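Local coordinates for protein putative acetyltransferase (Nocardia farcinica, PDB 3D9W) that probably transfers an acetyl group from acetyl-coenzyme A to the amino group of arylamines, at residues 141-146 with 156-161; 51-56 with 222-227; 10-15 with 198-203. All blocks are in the same frame, centred on the assembly; numbering follows the deposited sequence.

Contact 1: residues 141-146 with 156-161; sequences RGPLRP and FTLGDW
Leu158 and Pro143 form the apolar centre of the contact between 141-146 and 156-161, with Leu158 CD1 lying 3.3 Å from Pro143 CB. The two methyls of Leu158 divide the work: CD1 also meets Arg145 O at 3.7 Å, while CD2 approaches Pro146 O. Next along the chain, Leu144 CD1 rests on the backbone at Gly159, 3.8 Å from its CA, so the lack of a side chain there leaves the methyl its place. Arg141 and Trp161 meet differently. The guanidinium and indole planes stand 79° apart, and the rim atoms CE3 and CZ3 of Trp161 lie over one face of the guanidinium, with Arg141 NH2 3.6 Å from Trp161 CE3. The cation is therefore at the ring edge and not over its pi face. An extended Arg141 chain, CG anti to the backbone N at chi1 -174°, carries the group that far.

Leu158 to Trp161 is a type II' turn, the tight end of a beta hairpin joining strand 155-158 to strand 161-169 at one margin of the eight-stranded antiparallel sheet. Leu158 N donates to Trp161 O at 3.0 Å; the return bond is weak. No direct hydrogen bond joins the segments, but a water does, accepting from Leu144 N and donating to Leu158 O at 2.6 Å.

Further out, Glu243 forms a salt bridge with Arg141 NH2, and Ser229 O accepts from Trp161 NE1, so both polar ends are held from beyond the contact. Arg190 bonds the carbonyls of Arg141 and Gly142, just before the cis peptide at Pro143. Helix 35-48 backs the loop, presenting Tyr43 to Leu144 and Arg145, and Val42 to Pro146.

Contact 2: residues 51-56 with 222-227; sequences FENLEA and PFLQRF
Phe51 and Gln225 are paired by two backbone hydrogen bonds, Phe51 N to Gln225 O at 2.8 Å and Gln225 N to Phe51 O at 3.1 Å. This makes them a single antiparallel, hydrogen-bonded beta bridge, and the local chain directions, 168° apart, agree. A side chain supplies the third bond: Asn53 OD1 accepts from Phe223 N at 2.7 Å, the donor tilted from the amide plane, while Asn53 ND2 turns to Phe218 O and Arg221 O.

Between these bonds run weaker CA-H...O contacts, the straighter one from Glu52 CA to Phe223 O at 3.6 Å.

Ring packing centres on Phe51, whose CG is anti to the backbone N (chi1 179°), placing the ring alongside the Gln225 side chain. Gln225 NE2 sits 3.4 Å above the ring plane over its centre; Phe139 O accepts from that nitrogen and His232 bonds OE1, so the amide is fixed from outside. Phe51 CE1 also touches Phe223 CD2 at 3.5 Å, an oblique meeting of nearly perpendicular rings.

Aliphatic contacts cover another side: Leu224 CD2 reaches Glu52 CB and, at 4.1 Å, Leu54 CG.

Strand 223-227 is the edge of a four-stranded antiparallel sheet, bonded to strand 232-236; residues 51-53 join it just before the chain enters helix 54-57, and Leu54 and Pro222 both rest on Leu279 of helix 273-280.

Contact 3: residues 10-15 with 198-203; sequences HWNGAE and QYRIDF
Trp11 lays its indole beside the start of helix 200-212, with a bridging water over one face, 4.0 Å above the plane and displaced toward the rim. An irregular N-terminal loop here packs against the N-terminal end of that helix, where Tyr199 holds the N-cap position. At the ring edge, near its plane, Trp11 CZ2 meets Gln198 O at 3.7 Å. Arg200 CG and Phe203 CE2 approach obliquely, the first 3.4 Å from Trp11 CE3 and the second 3.7 Å from Trp11 CZ3. The Arg200 guanidinium has Asn12 ND2 over the centre of one face; both groups are donors, so this is packing and not a hydrogen bond.

Trp11 also touches Ala90 of helix 82-95 and Val100 of strand 99-107, so it fills the angle between three elements; Glu94 bonds Trp11 N and Gly13 N.

Arg200 runs past Trp11 in the opposite direction, bending at chi3 (-74°) so that its NE turns to the backbone of the N-terminal segment. NE donates to His10 O at 2.9 Å, a bond with an N-H...O angle of 135° and the acceptor out of the guanidinium plane. That carbonyl oxygen is gripped twice: the water donates to His10 O at 2.8 Å and itself accepts from Arg200 N.

Contacts 1 and 2 form one continuous patch although their centres are about 20 Å apart: Trp161 CZ2 touches Phe227 CE1 at 3.4 Å, and Leu144 packs on the same phenylalanine. His232 also joins them, bonding Gln225 and touching Arg141 and Trp161. Contact 3 is separate, its nearest atoms about 14 Å from contact 1 and about 13 Å from contact 2. Contacts 2 and 3 reach residues two apart: Phe51 packs on Tyr81, just before helix 82-95, and Phe203 meets Tyr83, in its first turn, edge-to-face. Arylamine N-acetyltransferases carry the nucleophilic cysteine of their Cys-His-Asp triad at a helix start, and here that is probably the residue between Tyr81 and Tyr83.

Contact 1: residues 141-146 with 156-161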
loop_
_atom_site.group_PDB
_atom_site.type_symbol
_atom_site.label_atom_id
_atom_site.label_comp_id
_atom_site.label_asym_id
_atom_site.label_seq_id
_atom_site.Cartn_x
_atom_site.Cartn_y
_atom_site.Cartn_z
ATOM N N ARG A 141 -0.113 -5.846 -1.427
ATOM C CA ARG A 141 -0.623 -7.208 -1.353
ATOM C C ARG A 141 -1.829 -7.247 -0.417
ATOM O O ARG A 141 -1.952 -8.136 0.427
ATOM C CB ARG A 141 0.469 -8.145 -0.835
ATOM C CG ARG A 141 0.114 -9.635 -0.837
ATOM C CD ARG A 141 1.320 -10.435 -0.386
ATOM N NE ARG A 141 1.122 -11.882 -0.386
ATOM C CZ ARG A 141 0.349 -12.538 0.472
ATOM N NH1 ARG A 141 -0.327 -11.887 1.415
ATOM N NH2 ARG A 141 0.281 -13.857 0.401
ATOM N N GLY A 142 -2.723 -6.279 -0.572
ATOM C CA GLY A 142 -3.887 -6.231 0.280
ATOM C C GLY A 142 -3.439 -5.961 1.694
ATOM O O GLY A 142 -2.365 -5.400 1.894
ATOM N N PRO A 143 -4.224 -6.358 2.705
ATOM C CA PRO A 143 -5.512 -7.048 2.621
ATOM C C PRO A 143 -6.559 -6.284 1.825
ATOM O O PRO A 143 -6.619 -5.063 1.899
ATOM C CB PRO A 143 -5.909 -7.188 4.080
ATOM C CG PRO A 143 -4.624 -7.338 4.748
ATOM C CD PRO A 143 -3.799 -6.259 4.108
ATOM N N LEU A 144 -7.389 -7.008 1.076
ATOM C CA LEU A 144 -8.444 -6.379 0.275
ATOM C C LEU A 144 -9.724 -6.063 1.057
ATOM O O LEU A 144 -10.763 -5.786 0.469
ATOM C CB LEU A 144 -8.770 -7.239 -0.951
ATOM C CG LEU A 144 -8.948 -8.745 -0.771
ATOM C CD1 LEU A 144 -10.168 -9.028 0.093
ATOM C CD2 LEU A 144 -9.090 -9.393 -2.142
ATOM N N ARG A 145 -9.623 -6.109 2.386
ATOM C CA ARG A 145 -10.724 -5.795 3.307
ATOM C C ARG A 145 -10.023 -5.323 4.560
ATOM O O ARG A 145 -8.940 -5.804 4.880
ATOM C CB ARG A 145 -11.566 -7.028 3.663
ATOM C CG ARG A 145 -12.122 -7.790 2.467
ATOM C CD ARG A 145 -13.616 -7.970 2.565
ATOM N NE ARG A 145 -14.353 -6.904 1.893
ATOM C CZ ARG A 145 -14.913 -7.018 0.691
ATOM N NH1 ARG A 145 -14.815 -8.155 0.018
ATOM N NH2 ARG A 145 -15.598 -6.000 0.174
ATOM N N PRO A 146 -10.618 -4.371 5.284
ATOM C CA PRO A 146 -9.957 -3.903 6.498
ATOM C C PRO A 146 -9.996 -4.975 7.582
ATOM O O PRO A 146 -10.897 -5.811 7.610
ATOM C CB PRO A 146 -10.776 -2.678 6.872
ATOM C CG PRO A 146 -12.158 -3.080 6.451
ATOM C CD PRO A 146 -11.923 -3.715 5.103
ATOM N N PHE A 156 -7.395 -16.096 10.408
ATOM C CA PHE A 156 -8.680 -15.625 9.896
ATOM C C PHE A 156 -8.475 -15.289 8.425
ATOM O O PHE A 156 -7.339 -15.271 7.945
ATOM C CB PHE A 156 -9.205 -14.409 10.668
ATOM C CG PHE A 156 -8.275 -13.231 10.693
ATOM C CD1 PHE A 156 -7.270 -13.139 11.656
ATOM C CD2 PHE A 156 -8.436 -12.185 9.794
ATOM C CE1 PHE A 156 -6.447 -12.018 11.721
ATOM C CE2 PHE A 156 -7.614 -11.062 9.854
ATOM C CZ PHE A 156 -6.621 -10.978 10.818
ATOM N N THR A 157 -9.553 -15.033 7.693
ATOM C CA THR A 157 -9.398 -14.743 6.269
ATOM C C THR A 157 -10.042 -13.458 5.772
ATOM O O THR A 157 -11.213 -13.205 6.026
ATOM C CB THR A 157 -9.952 -15.895 5.407
ATOM O OG1 THR A 157 -11.319 -16.134 5.758
ATOM C CG2 THR A 157 -9.152 -17.146 5.620
ATOM N N LEU A 158 -9.255 -12.652 5.065
ATOM C CA LEU A 158 -9.722 -11.410 4.457
ATOM C C LEU A 158 -9.736 -11.812 2.991
ATOM O O LEU A 158 -8.692 -11.868 2.344
ATOM C CB LEU A 158 -8.726 -10.276 4.716
ATOM C CG LEU A 158 -8.632 -9.890 6.196
ATOM C CD1 LEU A 158 -7.558 -8.838 6.366
ATOM C CD2 LEU A 158 -9.981 -9.375 6.705
ATOM N N GLY A 159 -10.923 -12.106 2.478
ATOM C CA GLY A 159 -11.009 -12.590 1.123
ATOM C C GLY A 159 -10.533 -14.027 1.283
ATOM O O GLY A 159 -10.966 -14.717 2.214
ATOM N N ASP A 160 -9.631 -14.484 0.417
ATOM C CA ASP A 160 -9.114 -15.848 0.520
ATOM C C ASP A 160 -7.691 -15.882 1.034
ATOM O O ASP A 160 -7.029 -16.927 0.978
ATOM C CB ASP A 160 -9.148 -16.555 -0.825
ATOM C CG ASP A 160 -10.536 -16.919 -1.240
ATOM O OD1 ASP A 160 -11.305 -17.389 -0.379
ATOM O OD2 ASP A 160 -10.852 -16.739 -2.430
ATOM N N TRP A 161 -7.225 -14.743 1.534
ATOM C CA TRP A 161 -5.875 -14.646 2.059
ATOM C C TRP A 161 -5.942 -14.829 3.567
ATOM O O TRP A 161 -6.808 -14.259 4.216
ATOM C CB TRP A 161 -5.285 -13.293 1.672
ATOM C CG TRP A 161 -5.412 -13.039 0.192
ATOM C CD1 TRP A 161 -6.534 -12.630 -0.480
ATOM C CD2 TRP A 161 -4.414 -13.285 -0.807
ATOM N NE1 TRP A 161 -6.294 -12.615 -1.835
ATOM C CE2 TRP A 161 -5.002 -13.014 -2.062
ATOM C CE3 TRP A 161 -3.083 -13.711 -0.763
ATOM C CZ2 TRP A 161 -4.302 -13.159 -3.265
ATOM C CZ3 TRP A 161 -2.391 -13.854 -1.957
ATOM C CH2 TRP A 161 -3.003 -13.579 -3.192
HETATM O O HOH W 1 -6.963 -10.138 1.576
#

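Contact 2: residues 51-56 with 222-227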
loop_
_atom_site.group_PDB
_atom_site.type_symbol
_atom_site.label_atom_id
_atom_site.label_comp_id
_atom_site.label_asym_id
_atom_site.label_seq_id
_atom_site.Cartn_x
_atom_site.Cartn_y
_atom_site.Cartn_z
ATOM N N PHE A 51 1.041 -0.980 -7.818
ATOM C CA PHE A 51 2.055 -0.613 -6.843
ATOM C C PHE A 51 3.383 -0.431 -7.578
ATOM O O PHE A 51 3.776 -1.276 -8.377
ATOM C CB PHE A 51 2.182 -1.699 -5.788
ATOM C CG PHE A 51 3.225 -1.418 -4.760
ATOM C CD1 PHE A 51 4.577 -1.593 -5.052
ATOM C CD2 PHE A 51 2.862 -0.987 -3.494
ATOM C CE1 PHE A 51 5.550 -1.347 -4.095
ATOM C CE2 PHE A 51 3.826 -0.738 -2.528
ATOM C CZ PHE A 51 5.175 -0.919 -2.829
ATOM N N GLU A 52 4.080 0.668 -7.312
ATOM C CA GLU A 52 5.339 0.908 -7.999
ATOM C C GLU A 52 6.199 1.971 -7.345
ATOM O O GLU A 52 5.695 2.847 -6.646
ATOM C CB GLU A 52 5.062 1.331 -9.431
ATOM C CG GLU A 52 4.108 2.486 -9.495
ATOM C CD GLU A 52 4.484 3.465 -10.552
ATOM O OE1 GLU A 52 5.630 3.946 -10.499
ATOM O OE2 GLU A 52 3.645 3.756 -11.430
ATOM N N ASN A 53 7.500 1.888 -7.610
ATOM C CA ASN A 53 8.486 2.821 -7.082
ATOM C C ASN A 53 9.251 3.408 -8.255
ATOM O O ASN A 53 10.370 3.893 -8.098
ATOM C CB ASN A 53 9.462 2.088 -6.151
ATOM C CG ASN A 53 10.258 0.998 -6.871
ATOM O OD1 ASN A 53 9.762 0.380 -7.816
ATOM N ND2 ASN A 53 11.486 0.747 -6.415
ATOM N N LEU A 54 8.637 3.377 -9.432
ATOM C CA LEU A 54 9.293 3.864 -10.636
ATOM C C LEU A 54 9.850 5.294 -10.611
ATOM O O LEU A 54 10.962 5.525 -11.095
ATOM C CB LEU A 54 8.377 3.669 -11.847
ATOM C CG LEU A 54 8.250 2.217 -12.316
ATOM C CD1 LEU A 54 7.513 2.168 -13.634
ATOM C CD2 LEU A 54 9.628 1.607 -12.480
ATOM N N GLU A 55 9.112 6.254 -10.059
ATOM C CA GLU A 55 9.623 7.622 -10.015
ATOM C C GLU A 55 10.960 7.655 -9.312
ATOM O O GLU A 55 11.909 8.264 -9.802
ATOM C CB GLU A 55 8.653 8.553 -9.295
ATOM C CG GLU A 55 7.402 8.828 -10.087
ATOM C CD GLU A 55 7.714 9.130 -11.540
ATOM O OE1 GLU A 55 8.277 10.218 -11.826
ATOM O OE2 GLU A 55 7.406 8.263 -12.392
ATOM N N ALA A 56 11.024 6.988 -8.162
ATOM C CA ALA A 56 12.245 6.913 -7.365
ATOM C C ALA A 56 13.396 6.259 -8.142
ATOM O O ALA A 56 14.548 6.672 -8.030
ATOM C CB ALA A 56 11.971 6.144 -6.077
ATOM N N PRO A 222 13.507 -1.586 -9.879
ATOM C CA PRO A 222 12.058 -1.619 -10.012
ATOM C C PRO A 222 11.445 -2.607 -9.036
ATOM O O PRO A 222 11.993 -3.685 -8.803
ATOM C CB PRO A 222 11.871 -2.063 -11.451
ATOM C CG PRO A 222 12.971 -1.391 -12.120
ATOM C CD PRO A 222 14.135 -1.686 -11.201
ATOM N N PHE A 223 10.318 -2.219 -8.452
ATOM C CA PHE A 223 9.593 -3.084 -7.534
ATOM C C PHE A 223 8.105 -2.814 -7.751
ATOM O O PHE A 223 7.567 -1.806 -7.290
ATOM C CB PHE A 223 9.982 -2.803 -6.088
ATOM C CG PHE A 223 9.427 -3.800 -5.126
ATOM C CD1 PHE A 223 9.905 -5.104 -5.107
ATOM C CD2 PHE A 223 8.376 -3.461 -4.285
ATOM C CE1 PHE A 223 9.342 -6.054 -4.271
ATOM C CE2 PHE A 223 7.807 -4.401 -3.449
ATOM C CZ PHE A 223 8.288 -5.700 -3.442
ATOM N N LEU A 224 7.445 -3.717 -8.468
ATOM C CA LEU A 224 6.033 -3.555 -8.780
ATOM C C LEU A 224 5.146 -4.684 -8.263
ATOM O O LEU A 224 5.516 -5.862 -8.285
ATOM C CB LEU A 224 5.854 -3.459 -10.296
ATOM C CG LEU A 224 6.868 -2.621 -11.073
ATOM C CD1 LEU A 224 6.588 -2.714 -12.562
ATOM C CD2 LEU A 224 6.802 -1.185 -10.596
ATOM N N GLN A 225 3.968 -4.315 -7.792
ATOM C CA GLN A 225 3.024 -5.303 -7.332
ATOM C C GLN A 225 1.689 -4.929 -7.946
ATOM O O GLN A 225 1.432 -3.760 -8.227
ATOM C CB GLN A 225 2.899 -5.294 -5.815
ATOM C CG GLN A 225 4.172 -5.548 -5.073
ATOM C CD GLN A 225 3.945 -5.566 -3.586
ATOM O OE1 GLN A 225 3.376 -6.516 -3.043
ATOM N NE2 GLN A 225 4.372 -4.504 -2.914
ATOM N N ARG A 226 0.862 -5.932 -8.193
ATOM C CA ARG A 226 -0.469 -5.719 -8.732
ATOM C C ARG A 226 -1.266 -6.716 -7.922
ATOM O O ARG A 226 -0.898 -7.889 -7.837
ATOM C CB ARG A 226 -0.532 -6.058 -10.221
ATOM C CG ARG A 226 -1.868 -5.729 -10.853
ATOM C CD ARG A 226 -2.150 -4.247 -10.764
ATOM N NE ARG A 226 -3.356 -3.892 -11.502
ATOM C CZ ARG A 226 -4.585 -3.913 -10.999
ATOM N NH1 ARG A 226 -4.788 -4.263 -9.738
ATOM N NH2 ARG A 226 -5.616 -3.605 -11.767
ATOM N N PHE A 227 -2.344 -6.262 -7.300
ATOM C CA PHE A 227 -3.110 -7.173 -6.468
ATOM C C PHE A 227 -4.528 -7.459 -6.943
ATOM O O PHE A 227 -5.313 -6.547 -7.211
ATOM C CB PHE A 227 -3.137 -6.653 -5.034
ATOM C CG PHE A 227 -3.706 -7.622 -4.060
ATOM C CD1 PHE A 227 -3.131 -8.874 -3.903
ATOM C CD2 PHE A 227 -4.836 -7.298 -3.313
ATOM C CE1 PHE A 227 -3.674 -9.795 -3.021
ATOM C CE2 PHE A 227 -5.388 -8.212 -2.427
ATOM C CZ PHE A 227 -4.805 -9.466 -2.282
#

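Contact 3: residues 10-15 with 198-203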
loop_
_atom_site.group_PDB
_atom_site.type_symbol
_atom_site.label_atom_id
_atom_site.label_comp_id
_atom_site.label_asym_id
_atom_site.label_seq_id
_atom_site.Cartn_x
_atom_site.Cartn_y
_atom_site.Cartn_z
ATOM N N HIS A 10 -5.584 16.508 9.616
ATOM C CA HIS A 10 -6.531 15.763 8.796
ATOM C C HIS A 10 -5.959 15.352 7.444
ATOM O O HIS A 10 -4.744 15.383 7.254
ATOM C CB HIS A 10 -7.802 16.591 8.666
ATOM C CG HIS A 10 -8.322 17.064 9.986
ATOM N ND1 HIS A 10 -9.253 16.360 10.718
ATOM C CD2 HIS A 10 -7.974 18.132 10.746
ATOM C CE1 HIS A 10 -9.456 16.972 11.873
ATOM N NE2 HIS A 10 -8.692 18.049 11.915
ATOM N N TRP A 11 -6.804 14.982 6.491
ATOM C CA TRP A 11 -6.248 14.512 5.232
ATOM C C TRP A 11 -6.623 15.210 3.938
ATOM O O TRP A 11 -6.706 14.567 2.891
ATOM C CB TRP A 11 -6.529 13.020 5.131
ATOM C CG TRP A 11 -6.117 12.353 6.391
ATOM C CD1 TRP A 11 -6.846 12.243 7.544
ATOM C CD2 TRP A 11 -4.819 11.838 6.690
ATOM N NE1 TRP A 11 -6.078 11.700 8.545
ATOM C CE2 TRP A 11 -4.827 11.443 8.045
ATOM C CE3 TRP A 11 -3.644 11.671 5.946
ATOM C CZ2 TRP A 11 -3.703 10.893 8.667
ATOM C CZ3 TRP A 11 -2.528 11.122 6.567
ATOM C CH2 TRP A 11 -2.564 10.742 7.909
ATOM N N ASN A 12 -6.825 16.526 4.015
ATOM C CA ASN A 12 -7.190 17.337 2.858
ATOM C C ASN A 12 -8.201 16.669 1.937
ATOM O O ASN A 12 -7.972 16.589 0.731
ATOM C CB ASN A 12 -5.943 17.710 2.040
ATOM C CG ASN A 12 -4.902 18.465 2.865
ATOM O OD1 ASN A 12 -5.249 19.291 3.733
ATOM N ND2 ASN A 12 -3.617 18.197 2.591
ATOM N N GLY A 13 -9.311 16.193 2.493
ATOM C CA GLY A 13 -10.324 15.547 1.679
ATOM C C GLY A 13 -10.946 16.487 0.656
ATOM O O GLY A 13 -11.357 16.068 -0.432
ATOM N N ALA A 14 -11.015 17.769 0.996
ATOM C CA ALA A 14 -11.592 18.753 0.091
ATOM C C ALA A 14 -10.948 18.689 -1.289
ATOM O O ALA A 14 -11.635 18.519 -2.294
ATOM C CB ALA A 14 -11.434 20.145 0.671
ATOM N N GLU A 15 -9.627 18.814 -1.330
ATOM C CA GLU A 15 -8.874 18.801 -2.581
ATOM C C GLU A 15 -9.015 17.556 -3.439
ATOM O O GLU A 15 -8.407 17.480 -4.501
ATOM C CB GLU A 15 -7.390 19.004 -2.293
ATOM C CG GLU A 15 -7.086 20.179 -1.390
ATOM C CD GLU A 15 -5.630 20.221 -1.001
ATOM O OE1 GLU A 15 -4.782 20.444 -1.894
ATOM O OE2 GLU A 15 -5.334 20.018 0.199
ATOM N N GLN A 198 -0.403 9.326 13.857
ATOM C CA GLN A 198 0.476 9.775 12.778
ATOM C C GLN A 198 -0.270 10.723 11.848
ATOM O O GLN A 198 -1.482 10.600 11.665
ATOM C CB GLN A 198 1.013 8.571 12.002
ATOM C CG GLN A 198 1.977 7.710 12.813
ATOM C CD GLN A 198 3.365 8.319 12.932
ATOM O OE1 GLN A 198 4.195 8.200 12.022
ATOM N NE2 GLN A 198 3.621 8.987 14.049
ATOM N N TYR A 199 0.457 11.667 11.257
ATOM C CA TYR A 199 -0.152 12.651 10.380
ATOM C C TYR A 199 0.595 12.858 9.061
ATOM O O TYR A 199 1.691 12.336 8.869
ATOM C CB TYR A 199 -0.266 13.957 11.144
ATOM C CG TYR A 199 -1.014 13.794 12.446
ATOM C CD1 TYR A 199 -2.400 13.665 12.462
ATOM C CD2 TYR A 199 -0.335 13.745 13.667
ATOM C CE1 TYR A 199 -3.097 13.496 13.656
ATOM C CE2 TYR A 199 -1.028 13.572 14.872
ATOM C CZ TYR A 199 -2.412 13.452 14.855
ATOM O OH TYR A 199 -3.125 13.313 16.027
ATOM N N ARG A 200 -0.005 13.629 8.158
ATOM C CA ARG A 200 0.589 13.881 6.857
ATOM C C ARG A 200 2.036 14.328 6.917
ATOM O O ARG A 200 2.842 13.920 6.078
ATOM C CB ARG A 200 -0.260 14.891 6.067
ATOM C CG ARG A 200 -1.483 14.236 5.427
ATOM C CD ARG A 200 -2.213 15.090 4.401
ATOM N NE ARG A 200 -2.987 16.156 5.023
ATOM C CZ ARG A 200 -2.554 17.406 5.171
ATOM N NH1 ARG A 200 -1.346 17.755 4.732
ATOM N NH2 ARG A 200 -3.324 18.307 5.771
ATOM N N ILE A 201 2.376 15.148 7.910
ATOM C CA ILE A 201 3.753 15.627 8.053
ATOM C C ILE A 201 4.678 14.445 8.342
ATOM O O ILE A 201 5.810 14.393 7.855
ATOM C CB ILE A 201 3.902 16.637 9.209
ATOM C CG1 ILE A 201 2.660 17.546 9.303
ATOM C CG2 ILE A 201 5.155 17.477 8.986
ATOM C CD1 ILE A 201 2.542 18.671 8.232
ATOM N N ASP A 202 4.191 13.499 9.140
ATOM C CA ASP A 202 4.957 12.307 9.488
ATOM C C ASP A 202 5.151 11.444 8.245
ATOM O O ASP A 202 6.174 10.779 8.100
ATOM C CB ASP A 202 4.223 11.495 10.549
ATOM C CG ASP A 202 3.786 12.337 11.717
ATOM O OD1 ASP A 202 4.654 13.025 12.297
ATOM O OD2 ASP A 202 2.581 12.309 12.059
ATOM N N PHE A 203 4.157 11.445 7.358
ATOM C CA PHE A 203 4.245 10.674 6.127
ATOM C C PHE A 203 5.251 11.303 5.181
ATOM O O PHE A 203 5.950 10.596 4.462
ATOM C CB PHE A 203 2.889 10.599 5.435
ATOM C CG PHE A 203 1.952 9.604 6.046
ATOM C CD1 PHE A 203 2.272 8.966 7.242
ATOM C CD2 PHE A 203 0.740 9.303 5.430
ATOM C CE1 PHE A 203 1.396 8.042 7.820
ATOM C CE2 PHE A 203 -0.141 8.380 6.003
ATOM C CZ PHE A 203 0.193 7.749 7.202
HETATM O O HOH W 2 -2.505 14.870 8.779
#